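Local coordinates for outer surface protein (Bacillus cereus ATCC 14579, PDB 1X7F) that is of unknown function but probably acts as a 6-phospho-N-acetylmuramidase, a glycosidase cleaving phosphorylated muramyl sugars, at residues R321-N335 with I347-V361. Sequence-based numbering, arbitrary orientation.
Sequences RESVLQERGQVVIGN and IILKEMPIDERKNIV
Antiparallel strand pairing, continued by the packing of loop 321-329 against loop 349-357, links Arg321-Asn335 with Ile347-Val361 in the mixed sheet of the C-terminal domain. Strand 330-334 lies between 345-348 and 358-364, running at 143° to segment 358-361. Ile333 and Asn359 exchange both backbone bonds (Ile333 N to Asn359 O 3.0 Å, Asn359 N to Ile333 O 2.7 Å), while Ile348 N binds Gln330 O on the other flank. Gln326 and Met352 add a single hydrogen-bonded bridge between the loops.

Gln326 carries much of the side-chain chemistry. Extended beyond CG (chi2 176°), it donates from NE2 to Pro353 O at 3.0 Å, the acceptor lying close to its amide plane, and its OE1 takes Lys358 NZ at 2.8 Å on an in-plane lone pair; Gln346 also binds this ammonium. Val332 CG2 packs beside Lys358 CD and, at 3.7 Å, against Ile348 CD1, the two apolar side chains crossing at about a right angle.

Ser323 OG donates to Lys358 O over 2.6 Å, nearly in line with the carbonyl. Arg321 lays one guanidinium face over Asn359 CB and directs NH2 edge-on to Ile360 O at 2.9 Å, yet the donor sits 45° out of that carbonyl's plane; Glu284 of helix 282-289 pairs with the same nitrogen. Both amide ends of buried Gln326 are thus engaged, which fixes its rotation and ties the loop carbonyl of Pro353 to the Lys358 ammonium.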
ATOM      1  N   ARG A 321     -29.502 -24.645   2.685  1.00 41.38           N
ATOM      2  CA  ARG A 321     -29.892 -24.489   1.274  1.00 42.51           C
ATOM      3  C   ARG A 321     -28.950 -25.251   0.347  1.00 43.40           C
ATOM      4  O   ARG A 321     -28.383 -26.242   0.757  1.00 44.24           O
ATOM      5  CB  ARG A 321     -30.080 -23.025   0.864  1.00 42.92           C
ATOM      6  CG  ARG A 321     -29.191 -22.033   1.564  1.00 42.54           C
ATOM      7  CD  ARG A 321     -29.467 -20.575   1.202  1.00 41.04           C
ATOM      8  NE  ARG A 321     -28.198 -19.851   1.216  1.00 42.73           N
ATOM      9  CZ  ARG A 321     -27.763 -19.092   2.217  1.00 42.22           C
ATOM     10  NH1 ARG A 321     -28.519 -18.906   3.296  1.00 40.56           N
ATOM     11  NH2 ARG A 321     -26.564 -18.514   2.132  1.00 37.18           N
ATOM     12  N   GLU A 322     -28.797 -24.824  -0.900  1.00 44.78           N
ATOM     13  CA  GLU A 322     -27.998 -25.605  -1.839  1.00 45.35           C
ATOM     14  C   GLU A 322     -26.522 -25.336  -1.615  1.00 43.61           C
ATOM     15  O   GLU A 322     -26.052 -24.221  -1.832  1.00 44.22           O
ATOM     16  CB  GLU A 322     -28.388 -25.333  -3.304  1.00 46.72           C
ATOM     17  CG  GLU A 322     -29.870 -25.522  -3.646  1.00 52.13           C
ATOM     18  CD  GLU A 322     -30.423 -26.905  -3.310  1.00 58.79           C
ATOM     19  OE1 GLU A 322     -29.669 -27.913  -3.383  1.00 63.47           O
ATOM     20  OE2 GLU A 322     -31.629 -26.985  -2.975  1.00 59.80           O
ATOM     21  N   SER A 323     -25.814 -26.366  -1.157  1.00 41.68           N
ATOM     22  CA  SER A 323     -24.381 -26.320  -0.950  1.00 40.41           C
ATOM     23  C   SER A 323     -23.622 -26.635  -2.237  1.00 39.40           C
ATOM     24  O   SER A 323     -24.031 -27.487  -3.034  1.00 39.18           O
ATOM     25  CB  SER A 323     -23.974 -27.284   0.167  1.00 41.74           C
ATOM     26  OG  SER A 323     -24.271 -26.736   1.450  1.00 42.68           O
ATOM     27  N   VAL A 324     -22.527 -25.915  -2.442  1.00 37.34           N
ATOM     28  CA  VAL A 324     -21.707 -26.063  -3.641  1.00 35.63           C
ATOM     29  C   VAL A 324     -20.266 -26.402  -3.242  1.00 35.88           C
ATOM     30  O   VAL A 324     -19.853 -26.202  -2.076  1.00 34.70           O
ATOM     31  CB  VAL A 324     -21.739 -24.777  -4.555  1.00 35.57           C
ATOM     32  CG1 VAL A 324     -23.143 -24.521  -5.113  1.00 34.87           C
ATOM     33  CG2 VAL A 324     -21.212 -23.534  -3.820  1.00 33.35           C
ATOM     34  N   LEU A 325     -19.524 -26.934  -4.212  1.00 35.06           N
ATOM     35  CA  LEU A 325     -18.092 -27.167  -4.085  1.00 35.48           C
ATOM     36  C   LEU A 325     -17.434 -25.981  -3.404  1.00 34.96           C
ATOM     37  O   LEU A 325     -17.658 -24.840  -3.788  1.00 34.38           O
ATOM     38  CB  LEU A 325     -17.466 -27.379  -5.476  1.00 35.84           C
ATOM     39  CG  LEU A 325     -15.982 -27.756  -5.578  1.00 37.75           C
ATOM     40  CD1 LEU A 325     -15.769 -29.195  -5.053  1.00 35.42           C
ATOM     41  CD2 LEU A 325     -15.465 -27.613  -7.037  1.00 33.87           C
ATOM     42  N   GLN A 326     -16.621 -26.250  -2.390  1.00 35.08           N
ATOM     43  CA  GLN A 326     -15.957 -25.170  -1.669  1.00 35.10           C
ATOM     44  C   GLN A 326     -14.696 -24.800  -2.409  1.00 35.17           C
ATOM     45  O   GLN A 326     -13.891 -25.673  -2.728  1.00 35.27           O
ATOM     46  CB  GLN A 326     -15.652 -25.571  -0.228  1.00 35.38           C
ATOM     47  CG  GLN A 326     -16.866 -26.027   0.547  1.00 33.45           C
ATOM     48  CD  GLN A 326     -16.496 -26.493   1.931  1.00 35.29           C
ATOM     49  OE1 GLN A 326     -16.074 -25.688   2.774  1.00 34.51           O
ATOM     50  NE2 GLN A 326     -16.656 -27.788   2.180  1.00 29.20           N
ATOM     51  N   GLU A 327     -14.551 -23.511  -2.713  1.00 34.88           N
ATOM     52  CA  GLU A 327     -13.458 -23.025  -3.539  1.00 36.01           C
ATOM     53  C   GLU A 327     -12.852 -21.781  -2.919  1.00 36.29           C
ATOM     54  O   GLU A 327     -13.552 -21.036  -2.248  1.00 36.67           O
ATOM     55  CB  GLU A 327     -13.952 -22.736  -4.961  1.00 36.42           C
ATOM     56  CG  GLU A 327     -14.599 -23.946  -5.633  1.00 36.96           C
ATOM     57  CD  GLU A 327     -14.852 -23.730  -7.110  1.00 41.36           C
ATOM     58  OE1 GLU A 327     -16.030 -23.540  -7.482  1.00 40.03           O
ATOM     59  OE2 GLU A 327     -13.873 -23.743  -7.899  1.00 42.34           O
ATOM     60  N   ARG A 328     -11.547 -21.583  -3.134  1.00 36.81           N
ATOM     61  CA  ARG A 328     -10.806 -20.413  -2.642  1.00 37.28           C
ATOM     62  C   ARG A 328     -11.568 -19.095  -2.855  1.00 35.91           C
ATOM     63  O   ARG A 328     -11.973 -18.782  -3.979  1.00 35.67           O
ATOM     64  CB  ARG A 328      -9.420 -20.335  -3.324  1.00 37.60           C
ATOM     65  CG  ARG A 328      -8.483 -19.239  -2.753  1.00 38.26           C
ATOM     66  CD  ARG A 328      -7.010 -19.302  -3.310  1.00 38.19           C
ATOM     67  NE  ARG A 328      -6.192 -18.202  -2.770  1.00 39.39           N
ATOM     68  CZ  ARG A 328      -5.523 -18.233  -1.607  1.00 39.50           C
ATOM     69  NH1 ARG A 328      -4.830 -17.170  -1.203  1.00 39.75           N
ATOM     70  NH2 ARG A 328      -5.550 -19.311  -0.837  1.00 38.16           N
ATOM     71  N   GLY A 329     -11.756 -18.346  -1.766  1.00 35.45           N
ATOM     72  CA  GLY A 329     -12.360 -17.021  -1.811  1.00 35.27           C
ATOM     73  C   GLY A 329     -13.807 -16.995  -1.364  1.00 36.37           C
ATOM     74  O   GLY A 329     -14.386 -15.914  -1.187  1.00 36.47           O
ATOM     75  N   GLN A 330     -14.407 -18.176  -1.196  1.00 35.74           N
ATOM     76  CA  GLN A 330     -15.804 -18.243  -0.775  1.00 35.97           C
ATOM     77  C   GLN A 330     -15.903 -17.890   0.686  1.00 36.16           C
ATOM     78  O   GLN A 330     -15.081 -18.325   1.496  1.00 37.39           O
ATOM     79  CB  GLN A 330     -16.415 -19.627  -1.024  1.00 34.86           C
ATOM     80  CG  GLN A 330     -16.795 -19.877  -2.465  1.00 34.73           C
ATOM     81  CD  GLN A 330     -17.189 -21.327  -2.723  1.00 35.35           C
ATOM     82  OE1 GLN A 330     -17.467 -21.705  -3.860  1.00 36.13           O
ATOM     83  NE2 GLN A 330     -17.210 -22.134  -1.676  1.00 32.87           N
ATOM     84  N   VAL A 331     -16.900 -17.071   1.009  1.00 35.59           N
ATOM     85  CA  VAL A 331     -17.287 -16.855   2.395  1.00 34.31           C
ATOM     86  C   VAL A 331     -18.429 -17.833   2.668  1.00 34.51           C
ATOM     87  O   VAL A 331     -19.433 -17.830   1.958  1.00 33.78           O
ATOM     88  CB  VAL A 331     -17.712 -15.395   2.659  1.00 34.23           C
ATOM     89  CG1 VAL A 331     -18.106 -15.209   4.112  1.00 30.58           C
ATOM     90  CG2 VAL A 331     -16.582 -14.443   2.267  1.00 32.00           C
ATOM     91  N   VAL A 332     -18.230 -18.708   3.654  1.00 33.82           N
ATOM     92  CA  VAL A 332     -19.223 -19.715   4.005  1.00 33.36           C
ATOM     93  C   VAL A 332     -19.513 -19.604   5.498  1.00 33.93           C
ATOM     94  O   VAL A 332     -18.716 -19.025   6.255  1.00 33.74           O
ATOM     95  CB  VAL A 332     -18.824 -21.189   3.582  1.00 33.58           C
ATOM     96  CG1 VAL A 332     -18.496 -21.281   2.071  1.00 31.60           C
ATOM     97  CG2 VAL A 332     -17.674 -21.745   4.430  1.00 32.56           C
ATOM     98  N   ILE A 333     -20.655 -20.147   5.891  0.50 33.57           N
ATOM     99  CA  ILE A 333     -21.051 -20.183   7.276  0.50 33.27           C
ATOM    100  C   ILE A 333     -21.639 -21.551   7.592  0.50 33.82           C
ATOM    101  O   ILE A 333     -22.328 -22.161   6.762  0.50 33.92           O
ATOM    102  CB  ILE A 333     -22.045 -19.038   7.607  0.50 32.62           C
ATOM    103  CG1 ILE A 333     -22.118 -18.826   9.128  0.50 32.04           C
ATOM    104  CG2 ILE A 333     -23.425 -19.299   6.980  0.50 31.56           C
ATOM    105  CD1 ILE A 333     -22.575 -17.462   9.551  0.50 27.87           C
ATOM    106  N   GLY A 334     -21.326 -22.032   8.789  1.00 33.83           N
ATOM    107  CA  GLY A 334     -21.940 -23.226   9.332  1.00 33.35           C
ATOM    108  C   GLY A 334     -23.414 -22.968   9.565  1.00 32.43           C
ATOM    109  O   GLY A 334     -23.796 -21.980  10.183  1.00 31.77           O
ATOM    110  N   ASN A 335     -24.236 -23.866   9.036  1.00 33.26           N
ATOM    111  CA  ASN A 335     -25.681 -23.748   9.097  1.00 34.02           C
ATOM    112  C   ASN A 335     -26.281 -24.584  10.237  1.00 34.39           C
ATOM    113  O   ASN A 335     -25.531 -25.172  11.018  1.00 35.41           O
ATOM    114  CB  ASN A 335     -26.288 -24.054   7.713  1.00 34.09           C
ATOM    115  CG  ASN A 335     -26.093 -25.508   7.261  1.00 34.15           C
ATOM    116  OD1 ASN A 335     -25.865 -25.759   6.079  1.00 37.04           O
ATOM    117  ND2 ASN A 335     -26.226 -26.456   8.174  1.00 31.09           N
ATOM    118  N   ILE A 347     -13.563 -18.409   5.389  1.00 36.28           N
ATOM    119  CA  ILE A 347     -13.201 -18.014   4.048  1.00 36.36           C
ATOM    120  C   ILE A 347     -12.341 -19.163   3.535  1.00 36.01           C
ATOM    121  O   ILE A 347     -11.389 -19.563   4.189  1.00 35.10           O
ATOM    122  CB  ILE A 347     -12.448 -16.646   4.003  1.00 36.39           C
ATOM    123  CG1 ILE A 347     -13.282 -15.540   4.674  1.00 36.78           C
ATOM    124  CG2 ILE A 347     -12.114 -16.284   2.533  1.00 35.68           C
ATOM    125  CD1 ILE A 347     -12.690 -14.139   4.548  1.00 36.63           C
ATOM    126  N   ILE A 348     -12.724 -19.726   2.395  1.00 36.44           N
ATOM    127  CA  ILE A 348     -12.066 -20.913   1.874  1.00 36.49           C
ATOM    128  C   ILE A 348     -10.719 -20.531   1.252  1.00 37.37           C
ATOM    129  O   ILE A 348     -10.626 -19.529   0.538  1.00 37.72           O
ATOM    130  CB  ILE A 348     -13.002 -21.644   0.847  1.00 36.02           C
ATOM    131  CG1 ILE A 348     -14.396 -21.934   1.451  1.00 36.24           C
ATOM    132  CG2 ILE A 348     -12.359 -22.932   0.331  1.00 35.31           C
ATOM    133  CD1 ILE A 348     -14.396 -22.561   2.877  1.00 31.88           C
ATOM    134  N   LEU A 349      -9.689 -21.327   1.545  1.00 37.50           N
ATOM    135  CA  LEU A 349      -8.349 -21.128   1.003  1.00 37.33           C
ATOM    136  C   LEU A 349      -7.986 -22.168  -0.046  1.00 37.38           C
ATOM    137  O   LEU A 349      -7.230 -21.865  -0.962  1.00 38.65           O
ATOM    138  CB  LEU A 349      -7.297 -21.136   2.124  1.00 36.85           C
ATOM    139  CG  LEU A 349      -7.439 -20.049   3.190  1.00 36.44           C
ATOM    140  CD1 LEU A 349      -6.453 -20.299   4.339  1.00 32.62           C
ATOM    141  CD2 LEU A 349      -7.244 -18.654   2.594  1.00 33.94           C
ATOM    142  N   LYS A 350      -8.529 -23.384   0.099  1.00 37.21           N
ATOM    143  CA  LYS A 350      -8.261 -24.525  -0.792  1.00 37.20           C
ATOM    144  C   LYS A 350      -9.561 -25.288  -1.049  1.00 36.27           C
ATOM    145  O   LYS A 350     -10.436 -25.351  -0.180  1.00 35.42           O
ATOM    146  CB  LYS A 350      -7.277 -25.530  -0.157  1.00 36.05           C
ATOM    147  CG  LYS A 350      -5.889 -25.024   0.135  1.00 40.08           C
ATOM    148  CD  LYS A 350      -4.976 -26.141   0.710  1.00 38.66           C
ATOM    149  CE  LYS A 350      -5.010 -27.385  -0.173  1.00 43.05           C
ATOM    150  NZ  LYS A 350      -3.716 -28.099  -0.242  1.00 45.87           N
ATOM    151  N   GLU A 351      -9.650 -25.915  -2.217  1.00 34.60           N
ATOM    152  CA  GLU A 351     -10.855 -26.632  -2.621  1.00 34.57           C
ATOM    153  C   GLU A 351     -11.186 -27.787  -1.662  1.00 33.63           C
ATOM    154  O   GLU A 351     -10.290 -28.520  -1.236  1.00 34.09           O
ATOM    155  CB  GLU A 351     -10.712 -27.155  -4.072  1.00 32.99           C
ATOM    156  CG  GLU A 351     -11.977 -27.844  -4.600  1.00 34.18           C
ATOM    157  CD  GLU A 351     -11.816 -28.429  -5.986  1.00 35.67           C
ATOM    158  OE1 GLU A 351     -11.339 -27.704  -6.884  1.00 39.05           O
ATOM    159  OE2 GLU A 351     -12.164 -29.619  -6.183  1.00 35.54           O
ATOM    160  N   MET A 352     -12.470 -27.938  -1.341  1.00 32.86           N
ATOM    161  CA  MET A 352     -12.980 -29.074  -0.565  1.00 32.44           C
ATOM    162  C   MET A 352     -14.304 -29.527  -1.183  1.00 32.49           C
ATOM    163  O   MET A 352     -15.002 -28.711  -1.793  1.00 30.83           O
ATOM    164  CB  MET A 352     -13.192 -28.710   0.907  1.00 31.48           C
ATOM    165  CG  MET A 352     -11.911 -28.361   1.676  1.00 33.03           C
ATOM    166  SD  MET A 352     -12.323 -27.543   3.218  1.00 35.64           S
ATOM    167  CE  MET A 352     -12.578 -25.852   2.691  1.00 36.48           C
ATOM    168  N   PRO A 353     -14.637 -30.821  -1.061  1.00 32.05           N
ATOM    169  CA  PRO A 353     -15.925 -31.336  -1.544  1.00 32.00           C
ATOM    170  C   PRO A 353     -17.105 -30.617  -0.903  1.00 33.39           C
ATOM    171  O   PRO A 353     -16.977 -30.083   0.208  1.00 35.10           O
ATOM    172  CB  PRO A 353     -15.889 -32.812  -1.111  1.00 31.17           C
ATOM    173  CG  PRO A 353     -14.433 -33.147  -1.114  1.00 29.49           C
ATOM    174  CD  PRO A 353     -13.798 -31.905  -0.512  1.00 31.45           C
ATOM    175  N   ILE A 354     -18.239 -30.595  -1.600  1.00 34.01           N
ATOM    176  CA  ILE A 354     -19.502 -30.111  -1.041  1.00 34.93           C
ATOM    177  C   ILE A 354     -19.688 -30.579   0.416  1.00 35.68           C
ATOM    178  O   ILE A 354     -19.461 -31.751   0.742  1.00 34.93           O
ATOM    179  CB  ILE A 354     -20.695 -30.606  -1.900  1.00 35.05           C
ATOM    180  CG1 ILE A 354     -20.759 -29.863  -3.241  1.00 35.46           C
ATOM    181  CG2 ILE A 354     -22.005 -30.390  -1.168  1.00 34.54           C
ATOM    182  CD1 ILE A 354     -21.718 -30.561  -4.295  1.00 32.30           C
ATOM    183  N   ASP A 355     -20.091 -29.658   1.287  1.00 35.80           N
ATOM    184  CA  ASP A 355     -20.423 -30.012   2.666  1.00 35.80           C
ATOM    185  C   ASP A 355     -21.764 -29.363   2.955  1.00 35.38           C
ATOM    186  O   ASP A 355     -21.868 -28.138   3.044  1.00 36.08           O
ATOM    187  CB  ASP A 355     -19.326 -29.535   3.643  1.00 36.06           C
ATOM    188  CG  ASP A 355     -19.538 -30.042   5.069  1.00 36.96           C
ATOM    189  OD1 ASP A 355     -18.545 -30.137   5.818  1.00 38.20           O
ATOM    190  OD2 ASP A 355     -20.653 -30.358   5.540  1.00 37.07           O
ATOM    191  N   GLU A 356     -22.809 -30.180   3.064  0.50 35.48           N
ATOM    192  CA  GLU A 356     -24.174 -29.654   3.217  0.50 35.83           C
ATOM    193  C   GLU A 356     -24.372 -28.937   4.557  0.50 34.97           C
ATOM    194  O   GLU A 356     -25.391 -28.289   4.768  0.50 34.12           O
ATOM    195  CB  GLU A 356     -25.239 -30.755   3.033  0.50 35.98           C
ATOM    196  CG  GLU A 356     -25.259 -31.461   1.672  0.50 37.54           C
ATOM    197  CD  GLU A 356     -25.673 -30.575   0.501  0.50 40.17           C
ATOM    198  OE1 GLU A 356     -26.510 -29.655   0.668  0.50 40.29           O
ATOM    199  OE2 GLU A 356     -25.163 -30.818  -0.615  0.50 41.76           O
ATOM    200  N   ARG A 357     -23.387 -29.050   5.447  1.00 35.11           N
ATOM    201  CA  ARG A 357     -23.428 -28.364   6.754  1.00 35.37           C
ATOM    202  C   ARG A 357     -22.955 -26.898   6.710  1.00 36.05           C
ATOM    203  O   ARG A 357     -22.924 -26.196   7.736  1.00 36.26           O
ATOM    204  CB  ARG A 357     -22.624 -29.177   7.776  1.00 36.10           C
ATOM    205  CG  ARG A 357     -23.156 -30.630   7.948  1.00 33.63           C
ATOM    206  CD  ARG A 357     -22.225 -31.560   8.715  1.00 34.25           C
ATOM    207  NE  ARG A 357     -20.856 -31.475   8.211  1.00 32.86           N
ATOM    208  CZ  ARG A 357     -19.811 -32.073   8.760  1.00 34.62           C
ATOM    209  NH1 ARG A 357     -19.965 -32.818   9.857  1.00 32.29           N
ATOM    210  NH2 ARG A 357     -18.600 -31.912   8.218  1.00 34.52           N
ATOM    211  N   LYS A 358     -22.590 -26.444   5.514  1.00 35.86           N
ATOM    212  CA  LYS A 358     -22.188 -25.068   5.277  1.00 36.48           C
ATOM    213  C   LYS A 358     -23.091 -24.406   4.239  1.00 36.48           C
ATOM    214  O   LYS A 358     -23.468 -25.040   3.256  1.00 37.51           O
ATOM    215  CB  LYS A 358     -20.745 -25.016   4.791  1.00 35.71           C
ATOM    216  CG  LYS A 358     -19.745 -25.664   5.730  1.00 36.15           C
ATOM    217  CD  LYS A 358     -18.329 -25.344   5.299  1.00 35.63           C
ATOM    218  CE  LYS A 358     -17.325 -26.258   5.960  1.00 34.04           C
ATOM    219  NZ  LYS A 358     -15.943 -25.888   5.560  1.00 32.43           N
ATOM    220  N   ASN A 359     -23.435 -23.137   4.461  1.00 35.99           N
ATOM    221  CA  ASN A 359     -24.083 -22.308   3.439  1.00 35.95           C
ATOM    222  C   ASN A 359     -23.045 -21.396   2.777  1.00 36.04           C
ATOM    223  O   ASN A 359     -22.193 -20.832   3.467  1.00 36.51           O
ATOM    224  CB  ASN A 359     -25.187 -21.440   4.060  1.00 34.91           C
ATOM    225  CG  ASN A 359     -26.414 -22.240   4.513  1.00 36.17           C
ATOM    226  OD1 ASN A 359     -27.270 -21.693   5.202  1.00 37.20           O
ATOM    227  ND2 ASN A 359     -26.509 -23.519   4.133  1.00 32.83           N
ATOM    228  N   ILE A 360     -23.086 -21.238   1.457  1.00 36.22           N
ATOM    229  CA  ILE A 360     -22.213 -20.217   0.833  1.00 36.35           C
ATOM    230  C   ILE A 360     -22.870 -18.841   0.950  1.00 35.15           C
ATOM    231  O   ILE A 360     -24.048 -18.684   0.639  1.00 35.06           O
ATOM    232  CB  ILE A 360     -21.820 -20.517  -0.664  1.00 36.34           C
ATOM    233  CG1 ILE A 360     -20.963 -19.347  -1.199  1.00 35.01           C
ATOM    234  CG2 ILE A 360     -23.077 -20.754  -1.546  1.00 35.15           C
ATOM    235  CD1 ILE A 360     -20.394 -19.536  -2.587  1.00 37.48           C
ATOM    236  N   VAL A 361     -22.095 -17.853   1.386  1.00 34.90           N
ATOM    237  CA  VAL A 361     -22.628 -16.521   1.703  1.00 33.77           C
ATOM    238  C   VAL A 361     -22.218 -15.503   0.639  1.00 32.58           C
ATOM    239  O   VAL A 361     -23.016 -14.659   0.236  1.00 32.25           O
ATOM    240  CB  VAL A 361     -22.196 -16.089   3.136  1.00 34.13           C
ATOM    241  CG1 VAL A 361     -22.454 -14.621   3.390  1.00 33.51           C
ATOM    242  CG2 VAL A 361     -22.947 -16.921   4.179  1.00 35.43           C
TER
HETATM  243  O   HOH W   1     -26.355 -25.136   2.010  1.00 44.46           O
HETATM  244  O   HOH W   2     -25.440 -22.749   0.334  1.00 23.46           O
HETATM  245  O   HOH W   3     -25.528 -29.808  -2.951  1.00 61.27           O
HETATM  246  O   HOH W   4     -20.139 -27.011   0.475  1.00 15.00           O
HETATM  247  O   HOH W   5     -16.109 -29.466   4.762  1.00 21.61           O
HETATM  248  O   HOH W   6     -11.511 -24.846  -6.878  1.00 35.15           O